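Side-chain contact in glucan-binding protein C, GbpC (Streptococcus mutans UA159, PDB 5UQZ), which probably binds glucan at the streptococcal cell surface and appears to mediate both sucrose-independent and sucrose-dependent adherence: residues M199-Y204 and F329-A334. Residues are numbered along the deposited sequence; the frame is centred on the assembly and turned at random.
Sequences MQIIFY and FATNSA
Met199 lays its sulfur against the CD2–CE2 side of the Phe329 ring, with SD 3.7 Å from CE2. The sulfur stands 4.8 Å from the ring centroid and 63° off the ring normal, so this Met-aromatic contact is oblique. With CG of Met199 lodged between its own backbone N and carbonyl carbon (chi1 39°), chi1 and the extended chi2 carry SD to the ring, and the bend at chi3 turns CE toward Thr331, 4.3 Å from its CG2. That same methyl CG2 also meets Ile201 tip to tip, 3.7 Å from CD1. Ile201 reaches it through a CG1 branch that is anti to the carbonyl carbon and extended at chi2 (168°). The two branches of Thr331 go to different surroundings: the methyl enters the apolar interface, while OG1 is hydrogen-bonded to Ser221 O, which satisfies the buried hydroxyl. No hydrogen bond joins the two segments; Met199, Ile201, Phe329 and Thr331 account for the 124 Å² buried between them. Just beyond, Asn332 OD1 accepts from the backbone N of Ala334 (3.0 Å), which makes an Asx turn, and it also bonds to Ser221 OG. The contact belongs to the interior of the beta-supersandwich, where strand 194-204 of one antiparallel sheet faces the end of strand 325-329 of another and the loop that follows it. Phe312 and Phe314 of strand 312-319 pack beside it, Phe314 stacking on Phe329, whose side chain lies about 7 Å from the bound calcium ion, and Met220 of strand 219-222 touches both Ile201 and Thr331.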
ATOM      1  N   MET A 199      -9.465 -12.815   2.338  1.00  7.81           N
ATOM      2  CA  MET A 199      -9.136 -13.160   0.968  1.00  7.65           C
ATOM      3  C   MET A 199      -8.407 -14.487   0.931  1.00  6.86           C
ATOM      4  O   MET A 199      -7.706 -14.871   1.875  1.00  7.60           O
ATOM      5  CB  MET A 199      -8.376 -12.093   0.264  1.00 17.45           C
ATOM      6  CG  MET A 199      -7.389 -11.312   0.822  1.00 22.29           C
ATOM      7  SD  MET A 199      -7.042  -9.812  -0.294  1.00 13.92           S
ATOM      8  CE  MET A 199      -6.381 -10.635  -1.734  1.00 14.23           C
ATOM      9  N   GLN A 200      -8.512 -15.134  -0.239  1.00  6.49           N
ATOM     10  CA  GLN A 200      -7.708 -16.320  -0.503  1.00  6.59           C
ATOM     11  C   GLN A 200      -7.358 -16.321  -1.975  1.00  5.80           C
ATOM     12  O   GLN A 200      -8.246 -16.132  -2.824  1.00  7.06           O
ATOM     13  CB  GLN A 200      -8.439 -17.610  -0.116  1.00  7.28           C
ATOM     14  CG  GLN A 200      -7.552 -18.804  -0.279  1.00  8.69           C
ATOM     15  CD  GLN A 200      -8.205 -20.123   0.187  1.00  8.30           C
ATOM     16  OE1 GLN A 200      -9.422 -20.196   0.374  1.00 10.65           O
ATOM     17  NE2 GLN A 200      -7.392 -21.151   0.346  1.00 10.63           N
ATOM     18  N   ILE A 201      -6.079 -16.545  -2.295  1.00  6.42           N
ATOM     19  CA  ILE A 201      -5.568 -16.531  -3.673  1.00  6.59           C
ATOM     20  C   ILE A 201      -5.165 -17.936  -4.069  1.00  6.34           C
ATOM     21  O   ILE A 201      -4.462 -18.626  -3.318  1.00  7.14           O
ATOM     22  CB  ILE A 201      -4.338 -15.610  -3.746  1.00  7.59           C
ATOM     23  CG1 ILE A 201      -4.678 -14.178  -3.310  1.00  7.63           C
ATOM     24  CG2 ILE A 201      -3.776 -15.634  -5.185  1.00  8.12           C
ATOM     25  CD1 ILE A 201      -3.425 -13.296  -3.092  1.00 10.28           C
ATOM     26  N   ILE A 202      -5.591 -18.356  -5.263  1.00  6.15           N
ATOM     27  CA  ILE A 202      -5.186 -19.643  -5.814  1.00  6.60           C
ATOM     28  C   ILE A 202      -4.574 -19.369  -7.191  1.00  6.09           C
ATOM     29  O   ILE A 202      -5.172 -18.668  -8.020  1.00  6.82           O
ATOM     30  CB  ILE A 202      -6.384 -20.608  -5.950  1.00  8.03           C
ATOM     31  CG1 ILE A 202      -6.995 -20.923  -4.574  1.00 11.23           C
ATOM     32  CG2 ILE A 202      -5.927 -21.902  -6.613  1.00 10.22           C
ATOM     33  CD1 ILE A 202      -8.243 -21.728  -4.660  1.00 15.02           C
ATOM     34  N   PHE A 203      -3.372 -19.903  -7.416  1.00  5.74           N
ATOM     35  CA  PHE A 203      -2.709 -19.814  -8.709  1.00  6.15           C
ATOM     36  C   PHE A 203      -2.901 -21.129  -9.454  1.00  5.93           C
ATOM     37  O   PHE A 203      -2.855 -22.193  -8.852  1.00  7.27           O
ATOM     38  CB  PHE A 203      -1.207 -19.562  -8.512  1.00  6.61           C
ATOM     39  CG  PHE A 203      -0.901 -18.301  -7.726  1.00  6.17           C
ATOM     40  CD1 PHE A 203      -1.031 -17.038  -8.328  1.00  7.24           C
ATOM     41  CD2 PHE A 203      -0.487 -18.364  -6.405  1.00  8.58           C
ATOM     42  CE1 PHE A 203      -0.715 -15.882  -7.645  1.00  7.80           C
ATOM     43  CE2 PHE A 203      -0.149 -17.207  -5.730  1.00  9.09           C
ATOM     44  CZ  PHE A 203      -0.257 -15.970  -6.326  1.00  8.02           C
ATOM     45  N   TYR A 204      -3.024 -21.063 -10.785  1.00  6.09           N
ATOM     46  CA  TYR A 204      -3.216 -22.261 -11.594  1.00  6.54           C
ATOM     47  C   TYR A 204      -2.090 -22.378 -12.618  1.00  6.27           C
ATOM     48  O   TYR A 204      -1.620 -21.362 -13.161  1.00  7.38           O
ATOM     49  CB  TYR A 204      -4.563 -22.210 -12.381  1.00  6.93           C
ATOM     50  CG  TYR A 204      -5.761 -22.157 -11.490  1.00  7.20           C
ATOM     51  CD1 TYR A 204      -6.171 -20.979 -10.880  1.00  8.76           C
ATOM     52  CD2 TYR A 204      -6.538 -23.300 -11.286  1.00  8.87           C
ATOM     53  CE1 TYR A 204      -7.288 -20.942 -10.064  1.00  9.31           C
ATOM     54  CE2 TYR A 204      -7.690 -23.249 -10.490  1.00  9.80           C
ATOM     55  CZ  TYR A 204      -8.042 -22.060  -9.883  1.00 10.27           C
ATOM     56  OH  TYR A 204      -9.175 -21.967  -9.107  1.00 13.44           O
ATOM     57  N   PHE A 329      -5.632  -2.125  -0.835  1.00  7.84           N
ATOM     58  CA  PHE A 329      -4.867  -3.277  -0.381  1.00  9.01           C
ATOM     59  C   PHE A 329      -4.444  -4.052  -1.602  1.00  8.84           C
ATOM     60  O   PHE A 329      -5.295  -4.546  -2.346  1.00 10.79           O
ATOM     61  CB  PHE A 329      -5.719  -4.182   0.524  1.00  9.63           C
ATOM     62  CG  PHE A 329      -4.942  -5.350   1.019  1.00 10.20           C
ATOM     63  CD1 PHE A 329      -4.111  -5.221   2.115  1.00 12.05           C
ATOM     64  CD2 PHE A 329      -4.975  -6.560   0.340  1.00 10.88           C
ATOM     65  CE1 PHE A 329      -3.313  -6.302   2.524  1.00 14.51           C
ATOM     66  CE2 PHE A 329      -4.194  -7.621   0.763  1.00 12.50           C
ATOM     67  CZ  PHE A 329      -3.367  -7.497   1.853  1.00 13.37           C
ATOM     68  N   ALA A 330      -3.144  -4.214  -1.769  1.00  9.75           N
ATOM     69  CA  ALA A 330      -2.606  -5.010  -2.844  1.00 10.96           C
ATOM     70  C   ALA A 330      -1.654  -6.030  -2.253  1.00 10.76           C
ATOM     71  O   ALA A 330      -0.991  -5.767  -1.236  1.00 12.49           O
ATOM     72  CB  ALA A 330      -1.912  -4.180  -3.922  1.00 13.07           C
ATOM     73  N   THR A 331      -1.608  -7.203  -2.855  1.00  9.87           N
ATOM     74  CA  THR A 331      -0.534  -8.135  -2.502  1.00  9.43           C
ATOM     75  C   THR A 331      -0.059  -8.802  -3.780  1.00  9.01           C
ATOM     76  O   THR A 331      -0.840  -9.123  -4.672  1.00 11.43           O
ATOM     77  CB  THR A 331      -1.005  -9.171  -1.417  1.00 10.88           C
ATOM     78  OG1 THR A 331       0.108 -10.036  -1.104  1.00 10.80           O
ATOM     79  CG2 THR A 331      -2.140 -10.030  -1.940  1.00 12.72           C
ATOM     80  N   ASN A 332       1.234  -8.992  -3.880  1.00  8.69           N
ATOM     81  CA  ASN A 332       1.894  -9.433  -5.110  1.00  7.88           C
ATOM     82  C   ASN A 332       3.303  -9.864  -4.690  1.00  7.69           C
ATOM     83  O   ASN A 332       3.620  -9.896  -3.502  1.00  9.49           O
ATOM     84  CB  ASN A 332       1.836  -8.318  -6.145  1.00  9.36           C
ATOM     85  CG  ASN A 332       2.297  -7.042  -5.570  1.00 10.29           C
ATOM     86  OD1 ASN A 332       3.404  -6.974  -4.964  1.00 11.21           O
ATOM     87  ND2 ASN A 332       1.456  -6.026  -5.643  1.00 13.92           N
ATOM     88  N   SER A 333       4.159 -10.171  -5.649  1.00  7.78           N
ATOM     89  CA  SER A 333       5.504 -10.639  -5.305  1.00  8.87           C
ATOM     90  C   SER A 333       6.493  -9.524  -5.091  1.00 10.69           C
ATOM     91  O   SER A 333       7.643  -9.815  -4.747  1.00 14.01           O
ATOM     92  CB  SER A 333       6.032 -11.590  -6.369  1.00 10.77           C
ATOM     93  OG  SER A 333       6.154 -10.952  -7.629  1.00 10.89           O
ATOM     94  N   ALA A 334       6.081  -8.259  -5.233  1.00  9.35           N
ATOM     95  CA  ALA A 334       7.028  -7.143  -5.122  1.00 12.06           C
ATOM     96  C   ALA A 334       7.136  -6.677  -3.675  1.00  9.63           C
ATOM     97  O   ALA A 334       6.562  -5.669  -3.245  1.00 12.93           O
ATOM     98  CB  ALA A 334       6.603  -6.030  -6.047  1.00 17.63           C
TER